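Long-range contacts in aminopeptidase C (Lactobacillus rhamnosus, PDB 4K7C), which is a cysteine peptidase of the papain-like clan that probably removes amino acids one at a time from the N termini of peptides: residues Ala74-Met79 with Leu94-Thr99; Lys90-Ser95 with Ile154-Val159; Phe226-Arg231 with Arg241-Gln246. One frame throughout, in Å; residues are numbered along the deposited sequence.

Interaction 1. Residues Ala74-Met79 with Leu94-Thr99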
loop_
_atom_site.group_PDB
_atom_site.type_symbol
_atom_site.label_atom_id
_atom_site.label_comp_id
_atom_site.label_asym_id
_atom_site.label_seq_id
_atom_site.Cartn_x
_atom_site.Cartn_y
_atom_site.Cartn_z
ATOM N N ALA A 74 31.700 -4.215 -0.587
ATOM C CA ALA A 74 32.623 -3.207 -1.087
ATOM C C ALA A 74 33.876 -3.823 -1.730
ATOM O O ALA A 74 34.288 -3.450 -2.829
ATOM C CB ALA A 74 33.001 -2.245 -0.006
ATOM N N ALA A 75 34.434 -4.804 -1.102
ATOM C CA ALA A 75 35.619 -5.480 -1.700
ATOM C C ALA A 75 35.207 -6.116 -3.006
ATOM O O ALA A 75 35.906 -5.971 -4.031
ATOM C CB ALA A 75 36.200 -6.496 -0.782
ATOM N N LEU A 76 34.116 -6.911 -2.989
ATOM C CA LEU A 76 33.689 -7.568 -4.201
ATOM C C LEU A 76 33.300 -6.557 -5.311
ATOM O O LEU A 76 33.404 -6.835 -6.497
ATOM C CB LEU A 76 32.536 -8.553 -3.917
ATOM C CG LEU A 76 32.934 -9.760 -3.024
ATOM C CD1 LEU A 76 31.720 -10.590 -2.556
ATOM C CD2 LEU A 76 33.931 -10.667 -3.707
ATOM N N ASN A 77 32.879 -5.358 -4.907
ATOM C CA ASN A 77 32.611 -4.316 -5.859
ATOM C C ASN A 77 33.881 -3.942 -6.623
ATOM O O ASN A 77 33.872 -3.844 -7.844
ATOM C CB ASN A 77 32.033 -3.040 -5.197
ATOM C CG ASN A 77 30.537 -3.154 -4.895
ATOM O OD1 ASN A 77 29.813 -3.951 -5.499
ATOM N ND2 ASN A 77 30.049 -2.287 -3.945
ATOM N N THR A 78 34.961 -3.774 -5.915
ATOM C CA THR A 78 36.264 -3.398 -6.534
ATOM C C THR A 78 36.655 -4.472 -7.567
ATOM O O THR A 78 36.997 -4.135 -8.690
ATOM C CB THR A 78 37.426 -3.119 -5.574
ATOM O OG1 THR A 78 37.812 -4.243 -4.789
ATOM C CG2 THR A 78 37.039 -1.901 -4.622
HETATM N N MSE A 79 36.444 -5.718 -7.209
HETATM C CA MSE A 79 36.850 -6.872 -8.103
HETATM C C MSE A 79 35.932 -6.961 -9.287
HETATM O O MSE A 79 36.372 -7.067 -10.415
HETATM C CB MSE A 79 36.742 -8.114 -7.214
HETATM C CG MSE A 79 37.849 -8.170 -6.228
HETATM SE SE MSE A 79 37.669 -9.723 -5.071
HETATM C CE MSE A 79 38.992 -9.052 -3.868
ATOM N N LEU A 94 29.580 -10.715 -8.187
ATOM C CA LEU A 94 30.125 -11.872 -7.486
ATOM C C LEU A 94 29.245 -12.228 -6.318
ATOM O O LEU A 94 28.536 -11.315 -5.766
ATOM C CB LEU A 94 31.543 -11.555 -7.016
ATOM C CG LEU A 94 32.550 -11.249 -8.138
ATOM C CD1 LEU A 94 33.819 -10.445 -7.708
ATOM C CD2 LEU A 94 32.919 -12.548 -8.874
ATOM N N SER A 95 29.340 -13.480 -5.865
ATOM C CA SER A 95 28.534 -13.958 -4.762
ATOM C C SER A 95 29.019 -13.422 -3.410
ATOM O O SER A 95 30.020 -13.858 -2.878
ATOM C CB SER A 95 28.541 -15.469 -4.713
ATOM O OG SER A 95 27.827 -16.000 -3.683
ATOM N N GLN A 96 28.217 -12.538 -2.825
ATOM C CA GLN A 96 28.488 -12.152 -1.417
ATOM C C GLN A 96 28.119 -13.202 -0.387
ATOM O O GLN A 96 28.608 -13.133 0.700
ATOM C CB GLN A 96 27.781 -10.819 -1.116
ATOM C CG GLN A 96 27.998 -9.789 -2.190
ATOM C CD GLN A 96 26.954 -9.748 -3.236
ATOM O OE1 GLN A 96 26.107 -10.649 -3.367
ATOM N NE2 GLN A 96 27.061 -8.714 -4.122
ATOM N N ASN A 97 27.253 -14.164 -0.725
ATOM C CA ASN A 97 26.905 -15.236 0.140
ATOM C C ASN A 97 28.143 -16.191 0.280
ATOM O O ASN A 97 28.377 -16.676 1.366
ATOM C CB ASN A 97 25.723 -15.970 -0.340
ATOM C CG ASN A 97 25.167 -16.915 0.695
ATOM O OD1 ASN A 97 25.429 -16.774 1.914
ATOM N ND2 ASN A 97 24.348 -17.821 0.265
ATOM N N TYR A 98 28.879 -16.390 -0.803
ATOM C CA TYR A 98 30.081 -17.243 -0.822
ATOM C C TYR A 98 31.067 -16.790 0.248
ATOM O O TYR A 98 31.471 -17.603 1.077
ATOM C CB TYR A 98 30.701 -17.334 -2.243
ATOM C CG TYR A 98 31.802 -18.375 -2.355
ATOM C CD1 TYR A 98 31.538 -19.742 -2.496
ATOM C CD2 TYR A 98 33.113 -17.978 -2.261
ATOM C CE1 TYR A 98 32.581 -20.673 -2.590
ATOM C CE2 TYR A 98 34.155 -18.919 -2.289
ATOM C CZ TYR A 98 33.868 -20.230 -2.512
ATOM O OH TYR A 98 34.940 -21.173 -2.606
ATOM N N THR A 99 31.390 -15.485 0.265
ATOM C CA THR A 99 32.317 -14.954 1.253
ATOM C C THR A 99 31.702 -14.987 2.612
ATOM O O THR A 99 32.389 -15.226 3.602
ATOM C CB THR A 99 32.774 -13.509 0.920
ATOM O OG1 THR A 99 31.629 -12.745 0.446
ATOM C CG2 THR A 99 33.811 -13.512 -0.144
HETATM O O HOH W 1 29.081 -6.491 -4.393
#
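Where Leu76 meets Gln96 no aromatic ring takes part; the flat groups are two carboxamides, those of Asn77 and Gln96, and they meet through a water. That water donates to Asn77 OD1 at 2.9 Å and accepts from Gln96 NE2 at 3.0 Å, while the other end of the Gln96 amide, OE1, is bonded to Lys157. The rest is carried by aliphatic groups of Leu76, Leu94 and Met79, some lying against oxygens. Leu76 projects from helix 70-87 with CG anti to its carbonyl carbon (chi1 -66°), aiming the branch at the start of the next helix, and its two methyls go to different targets. CD1 wedges in 3.7 Å from Ser95 O, with Gln96 CG and Thr99 OG1 close by; Leu76 and Thr99 approach tip to tip. CD2 lies 4.0 Å from CD1 of Leu94, and the two leucines cross obliquely. The same Leu94 CD1 also touches CB of Met79, a selenomethionine in this derivative, at 3.8 Å, before the Met79 chain leads off elsewhere. Ser95 is the N-cap: its OG receives Tyr98 N at 3.1 Å and is bonded as well to Met160 O. Thr99 OG1 donates to Gln96 O from above the carbonyl plane, 45° out of it. This buried contact joins two consecutive helices, 70-87 and 96-117, and their loop, consistent with the helical domain of the papain-like fold, in which a central helix, probably 70-87 here, carries the catalytic cysteine at its N-terminal end.

Interaction 2. Residues Lys90-Ser95 with Ile154-Val159; sequences KDFELS and IVPKSV
The carbonyl oxygen of Glu93 is held by two donors, Lys157 N at 2.9 Å and a water at 3.3 Å, and that water accepts in turn from Ser158 N. The Lys157 bond is nearly straight, although its donor stands 33° from the carbonyl plane. On the other side of Leu94, Ser95 N donates to Val155 O at 2.8 Å, again almost linearly. The pair of bonds frames a single bridge between Leu94 and Pro156, and Leu94 CA makes a strongly bent, at best weak, CA-H...O contact to Val155 O. Side chains pack around this bridge. CZ of Phe92 comes within 3.8 Å of Pro156 CB, and Pro156 CG meets the ring at its edge, in plane. Leu94 CB and Ile154 CG1 touch where their side chains cross at about a right angle. Glu93 and Lys157 run side by side in the same direction: Lys157 CG is anti to its backbone N (chi1 -166°) and the chain stays extended until it bends at chi4 (58°), which lays Lys157 CD 3.3 Å from Glu93 OE1. The salt bridge from Glu93 OE2 to Lys157 NZ is nevertheless long, at 3.9 Å. Gln96 completes the polar cluster, its OE1 taking Lys157 NZ and its NE2 reaching Glu93 OE2. Replacing Glu93 with an alanine would probably leave Lys157 without this acidic mate, uncover its aliphatic chain and deprive Gln96 NE2 of an acceptor. The chemistry implies that two loops are joined chiefly by short main-chain bonds, with a long ionic pair, both ends also hydrogen-bonded to Gln96, at the partly exposed margin.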
loop_
_atom_site.group_PDB
_atom_site.type_symbol
_atom_site.label_atom_id
_atom_site.label_comp_id
_atom_site.label_asym_id
_atom_site.label_seq_id
_atom_site.Cartn_x
_atom_site.Cartn_y
_atom_site.Cartn_z
ATOM N N LYS A 90 28.420 -6.139 -18.338
ATOM C CA LYS A 90 27.782 -4.999 -17.656
ATOM C C LYS A 90 27.074 -5.489 -16.353
ATOM O O LYS A 90 26.323 -6.450 -16.391
ATOM C CB LYS A 90 26.733 -4.314 -18.560
ATOM C CG LYS A 90 26.423 -2.892 -18.041
ATOM C CD LYS A 90 25.426 -2.144 -18.923
ATOM C CE LYS A 90 24.006 -2.653 -18.712
ATOM N NZ LYS A 90 23.004 -1.866 -19.495
ATOM N N ASP A 91 27.298 -4.797 -15.231
ATOM C CA ASP A 91 26.581 -5.092 -13.970
ATOM C C ASP A 91 26.839 -6.477 -13.353
ATOM O O ASP A 91 26.072 -6.991 -12.475
ATOM C CB ASP A 91 25.082 -4.876 -14.141
ATOM C CG ASP A 91 24.734 -3.402 -14.455
ATOM O OD1 ASP A 91 25.564 -2.481 -14.280
ATOM O OD2 ASP A 91 23.596 -3.212 -14.978
ATOM N N PHE A 92 27.891 -7.113 -13.817
ATOM C CA PHE A 92 28.200 -8.457 -13.312
ATOM C C PHE A 92 28.375 -8.418 -11.779
ATOM O O PHE A 92 28.906 -7.421 -11.226
ATOM C CB PHE A 92 29.496 -8.950 -13.905
ATOM C CG PHE A 92 29.877 -10.318 -13.379
ATOM C CD1 PHE A 92 29.194 -11.456 -13.778
ATOM C CD2 PHE A 92 30.906 -10.435 -12.463
ATOM C CE1 PHE A 92 29.561 -12.730 -13.298
ATOM C CE2 PHE A 92 31.268 -11.707 -12.001
ATOM C CZ PHE A 92 30.566 -12.825 -12.372
ATOM N N GLU A 93 27.843 -9.420 -11.074
ATOM C CA GLU A 93 28.047 -9.492 -9.624
ATOM C C GLU A 93 28.693 -10.827 -9.177
ATOM O O GLU A 93 28.391 -11.863 -9.721
ATOM C CB GLU A 93 26.740 -9.373 -8.822
ATOM C CG GLU A 93 26.248 -8.050 -8.348
ATOM C CD GLU A 93 24.973 -8.200 -7.479
ATOM O OE1 GLU A 93 23.949 -8.565 -8.075
ATOM O OE2 GLU A 93 25.024 -8.104 -6.208
ATOM N N LEU A 94 29.580 -10.715 -8.187
ATOM C CA LEU A 94 30.125 -11.872 -7.486
ATOM C C LEU A 94 29.245 -12.228 -6.318
ATOM O O LEU A 94 28.536 -11.315 -5.766
ATOM C CB LEU A 94 31.543 -11.555 -7.016
ATOM C CG LEU A 94 32.550 -11.249 -8.138
ATOM C CD1 LEU A 94 33.819 -10.445 -7.708
ATOM C CD2 LEU A 94 32.919 -12.548 -8.874
ATOM N N SER A 95 29.340 -13.480 -5.865
ATOM C CA SER A 95 28.534 -13.958 -4.762
ATOM C C SER A 95 29.019 -13.422 -3.410
ATOM O O SER A 95 30.020 -13.858 -2.878
ATOM C CB SER A 95 28.541 -15.469 -4.713
ATOM O OG SER A 95 27.827 -16.000 -3.683
ATOM N N ILE A 154 36.439 -17.244 -5.292
ATOM C CA ILE A 154 35.180 -16.526 -5.410
ATOM C C ILE A 154 34.403 -17.159 -6.553
ATOM O O ILE A 154 34.954 -17.859 -7.420
ATOM C CB ILE A 154 35.397 -14.966 -5.559
ATOM C CG1 ILE A 154 34.114 -14.144 -5.198
ATOM C CG2 ILE A 154 35.921 -14.563 -6.943
ATOM C CD1 ILE A 154 33.502 -14.450 -3.833
ATOM N N VAL A 155 33.111 -16.896 -6.566
ATOM C CA VAL A 155 32.202 -17.332 -7.604
ATOM C C VAL A 155 31.236 -16.206 -8.059
ATOM O O VAL A 155 30.959 -15.273 -7.279
ATOM C CB VAL A 155 31.404 -18.593 -7.186
ATOM C CG1 VAL A 155 32.343 -19.707 -6.767
ATOM C CG2 VAL A 155 30.365 -18.315 -6.106
ATOM N N PRO A 156 30.725 -16.313 -9.282
ATOM C CA PRO A 156 29.602 -15.469 -9.689
ATOM C C PRO A 156 28.447 -15.586 -8.704
ATOM O O PRO A 156 28.146 -16.612 -8.148
ATOM C CB PRO A 156 29.194 -16.070 -11.017
ATOM C CG PRO A 156 30.441 -16.695 -11.547
ATOM C CD PRO A 156 30.967 -17.359 -10.317
ATOM N N LYS A 157 27.722 -14.495 -8.571
ATOM C CA LYS A 157 26.512 -14.473 -7.793
ATOM C C LYS A 157 25.503 -15.551 -8.187
ATOM O O LYS A 157 24.939 -16.214 -7.335
ATOM C CB LYS A 157 25.897 -13.036 -7.815
ATOM C CG LYS A 157 24.804 -12.885 -6.715
ATOM C CD LYS A 157 24.018 -11.619 -6.924
ATOM C CE LYS A 157 22.994 -11.414 -5.877
ATOM N NZ LYS A 157 23.759 -11.393 -4.583
ATOM N N SER A 158 25.286 -15.760 -9.470
ATOM C CA SER A 158 24.375 -16.795 -9.948
ATOM C C SER A 158 24.722 -18.177 -9.490
ATOM O O SER A 158 23.876 -19.007 -9.459
ATOM C CB SER A 158 24.297 -16.809 -11.487
ATOM O OG SER A 158 25.552 -17.151 -12.047
ATOM N N VAL A 159 25.988 -18.394 -9.097
ATOM C CA VAL A 159 26.474 -19.719 -8.741
ATOM C C VAL A 159 26.322 -20.049 -7.258
ATOM O O VAL A 159 26.220 -21.251 -6.888
ATOM C CB VAL A 159 27.955 -19.844 -9.209
ATOM C CG1 VAL A 159 28.594 -21.128 -8.711
ATOM C CG2 VAL A 159 28.029 -19.836 -10.732
HETATM O O HOH W 2 26.406 -13.783 -11.466
#

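Interaction 3. Residues Phe226-Arg231 with Arg241-Gln246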
loop_
_atom_site.group_PDB
_atom_site.type_symbol
_atom_site.label_atom_id
_atom_site.label_comp_id
_atom_site.label_asym_id
_atom_site.label_seq_id
_atom_site.Cartn_x
_atom_site.Cartn_y
_atom_site.Cartn_z
ATOM N N PHE A 226 32.116 -25.536 -11.196
ATOM C CA PHE A 226 30.915 -25.090 -11.943
ATOM C C PHE A 226 31.289 -24.643 -13.348
ATOM O O PHE A 226 32.463 -24.288 -13.633
ATOM C CB PHE A 226 30.279 -23.909 -11.199
ATOM C CG PHE A 226 31.250 -22.751 -10.959
ATOM C CD1 PHE A 226 32.125 -22.773 -9.893
ATOM C CD2 PHE A 226 31.290 -21.725 -11.789
ATOM C CE1 PHE A 226 33.042 -21.735 -9.684
ATOM C CE2 PHE A 226 32.152 -20.655 -11.605
ATOM C CZ PHE A 226 33.055 -20.655 -10.534
ATOM N N ASP A 227 30.286 -24.582 -14.206
ATOM C CA ASP A 227 30.391 -23.939 -15.517
ATOM C C ASP A 227 29.903 -22.502 -15.451
ATOM O O ASP A 227 28.971 -22.203 -14.684
ATOM C CB ASP A 227 29.564 -24.683 -16.531
ATOM C CG ASP A 227 30.087 -26.031 -16.867
ATOM O OD1 ASP A 227 31.175 -26.485 -16.422
ATOM O OD2 ASP A 227 29.369 -26.657 -17.683
ATOM N N PHE A 228 30.542 -21.620 -16.206
ATOM C CA PHE A 228 30.193 -20.202 -16.254
ATOM C C PHE A 228 29.771 -19.890 -17.696
ATOM O O PHE A 228 30.584 -20.070 -18.602
ATOM C CB PHE A 228 31.408 -19.427 -15.878
ATOM C CG PHE A 228 31.235 -17.915 -15.839
ATOM C CD1 PHE A 228 30.080 -17.330 -15.335
ATOM C CD2 PHE A 228 32.264 -17.114 -16.219
ATOM C CE1 PHE A 228 29.941 -15.954 -15.292
ATOM C CE2 PHE A 228 32.176 -15.731 -16.114
ATOM C CZ PHE A 228 31.004 -15.159 -15.651
ATOM N N GLU A 229 28.505 -19.494 -17.921
ATOM C CA GLU A 229 28.005 -19.129 -19.220
ATOM C C GLU A 229 27.473 -17.665 -19.133
ATOM O O GLU A 229 26.832 -17.331 -18.148
ATOM C CB GLU A 229 26.793 -20.009 -19.571
ATOM C CG GLU A 229 27.065 -21.472 -19.844
ATOM C CD GLU A 229 25.824 -22.238 -20.295
ATOM O OE1 GLU A 229 25.458 -22.153 -21.480
ATOM O OE2 GLU A 229 25.308 -23.073 -19.486
ATOM N N TYR A 230 27.804 -16.831 -20.091
ATOM C CA TYR A 230 27.381 -15.457 -20.129
ATOM C C TYR A 230 27.444 -14.893 -21.567
ATOM O O TYR A 230 28.012 -15.502 -22.448
ATOM C CB TYR A 230 28.207 -14.575 -19.204
ATOM C CG TYR A 230 29.636 -14.420 -19.632
ATOM C CD1 TYR A 230 30.628 -15.352 -19.254
ATOM C CD2 TYR A 230 30.014 -13.347 -20.421
ATOM C CE1 TYR A 230 31.915 -15.237 -19.685
ATOM C CE2 TYR A 230 31.318 -13.213 -20.814
ATOM C CZ TYR A 230 32.241 -14.176 -20.461
ATOM O OH TYR A 230 33.496 -13.991 -20.872
ATOM N N ARG A 231 26.766 -13.777 -21.763
ATOM C CA ARG A 231 26.876 -12.956 -22.948
ATOM C C ARG A 231 27.527 -11.655 -22.575
ATOM O O ARG A 231 27.139 -10.979 -21.592
ATOM C CB ARG A 231 25.517 -12.691 -23.600
ATOM C CG ARG A 231 25.058 -13.886 -24.362
ATOM C CD ARG A 231 24.081 -13.581 -25.454
ATOM N NE ARG A 231 23.568 -14.823 -26.058
ATOM C CZ ARG A 231 23.786 -15.168 -27.321
ATOM N NH1 ARG A 231 24.525 -14.385 -28.126
ATOM N NH2 ARG A 231 23.288 -16.272 -27.793
ATOM N N ARG A 241 34.027 -24.027 -18.828
ATOM C CA ARG A 241 33.656 -25.216 -18.111
ATOM C C ARG A 241 34.577 -25.707 -17.007
ATOM O O ARG A 241 35.769 -25.452 -17.039
ATOM C CB ARG A 241 33.366 -26.304 -19.132
ATOM C CG ARG A 241 32.201 -25.863 -20.059
ATOM C CD ARG A 241 31.904 -26.911 -21.028
ATOM N NE ARG A 241 30.979 -27.857 -20.442
ATOM C CZ ARG A 241 30.529 -28.893 -21.144
ATOM N NH1 ARG A 241 29.713 -29.752 -20.579
ATOM N NH2 ARG A 241 30.911 -29.034 -22.411
ATOM N N GLU A 242 33.990 -26.343 -16.002
ATOM C CA GLU A 242 34.722 -26.958 -14.912
ATOM C C GLU A 242 35.713 -26.018 -14.154
ATOM O O GLU A 242 36.827 -26.364 -13.795
ATOM C CB GLU A 242 35.477 -28.125 -15.505
ATOM C CG GLU A 242 34.537 -29.043 -16.251
ATOM C CD GLU A 242 34.907 -30.431 -15.949
ATOM O OE1 GLU A 242 34.182 -31.020 -15.110
ATOM O OE2 GLU A 242 35.976 -30.844 -16.471
ATOM N N LEU A 243 35.268 -24.804 -13.939
ATOM C CA LEU A 243 35.974 -23.858 -13.087
ATOM C C LEU A 243 35.821 -24.293 -11.622
ATOM O O LEU A 243 34.852 -24.987 -11.235
ATOM C CB LEU A 243 35.417 -22.475 -13.320
ATOM C CG LEU A 243 35.677 -21.747 -14.636
ATOM C CD1 LEU A 243 34.730 -20.585 -14.806
ATOM C CD2 LEU A 243 37.102 -21.264 -14.672
ATOM N N THR A 244 36.811 -23.871 -10.786
ATOM C CA THR A 244 36.658 -23.903 -9.357
ATOM C C THR A 244 36.563 -22.417 -8.881
ATOM O O THR A 244 36.877 -21.480 -9.666
ATOM C CB THR A 244 37.755 -24.650 -8.634
ATOM O OG1 THR A 244 38.895 -23.783 -8.531
ATOM C CG2 THR A 244 38.090 -25.929 -9.310
ATOM N N PRO A 245 36.197 -22.191 -7.596
ATOM C CA PRO A 245 36.229 -20.807 -7.057
ATOM C C PRO A 245 37.621 -20.203 -7.184
ATOM O O PRO A 245 37.800 -19.016 -7.480
ATOM C CB PRO A 245 35.753 -21.001 -5.604
ATOM C CG PRO A 245 34.748 -22.136 -5.736
ATOM C CD PRO A 245 35.487 -23.096 -6.676
ATOM N N GLN A 246 38.639 -21.033 -7.012
ATOM C CA GLN A 246 40.010 -20.545 -7.152
ATOM C C GLN A 246 40.476 -20.310 -8.567
ATOM O O GLN A 246 41.053 -19.277 -8.811
ATOM C CB GLN A 246 40.968 -21.382 -6.306
ATOM C CG GLN A 246 40.490 -21.379 -4.850
ATOM C CD GLN A 246 41.489 -21.943 -3.894
ATOM O OE1 GLN A 246 41.395 -23.104 -3.454
ATOM N NE2 GLN A 246 42.500 -21.145 -3.597
#
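Phe226 and Leu243 face each other at one end of a two-stranded antiparallel beta hairpin, 226-231 with 237-243, just before the second strand gives way to helix 245-253. They form a hydrogen-bonded pair: Phe226 N donates to Leu243 O at 2.8 Å and Leu243 N returns to Phe226 O at 2.9 Å. This is the tightly packed, buried part. Phe226 places CG between its backbone N and carbonyl carbon (chi1 55°), and the ring thereby swings across the partner strand. Leu243 CB lies over one face, 4.2 Å from the centroid and 18° off the ring normal, a CH-pi contact displaced toward the rim, whereas Pro245 N lies at the edge near the ring plane. Farther along the first strand, Phe228 CB rests against Leu243 CD1 at 3.7 Å. Phe248 and Tyr252 of the following helix set their rings edge-to-face with that of Phe228, so the hairpin is packed onto the helix that it leads into. The other side is looser and polar. Arg241 and Glu242 are exposed there, and Asp227 OD2 meets the edge of the Arg241 guanidinium in a salt bridge whose bond to NE is weak, 3.4 Å long, with the carboxylate and guanidinium planes 87° apart, nearly perpendicular. Arg241 has a further partner: its NH2 forms a salt bridge with Asp375 of the second subunit. Glu242 OE1 turns to Lys225 instead. At the corner of the chain, Asp227 OD1 takes Glu242 N nearly head-on, at 2.8 Å.

How the interactions relate
Read from the N terminus, interaction 1 closes the short connection between helices 70-87 and 96-117. Interaction 2 starts in that same connection, sharing Leu94 and Ser95, and closes a much longer excursion through helices 96-117, 126-133 and 142-152. The two spans cross along the chain rather than nest, and Ile154 packs on Leu76 and Thr99 where they meet. Interaction 3 follows in series and closes the hairpin 226-231/237-243. Its junction with interaction 2 is made by a probable hydrogen bond from Ile154 N to Pro245 O and by Val155 against Phe226, and Tyr98 of interaction 1 meets Pro245. Together they tie the helical core to a peripheral hairpin that reaches the second subunit.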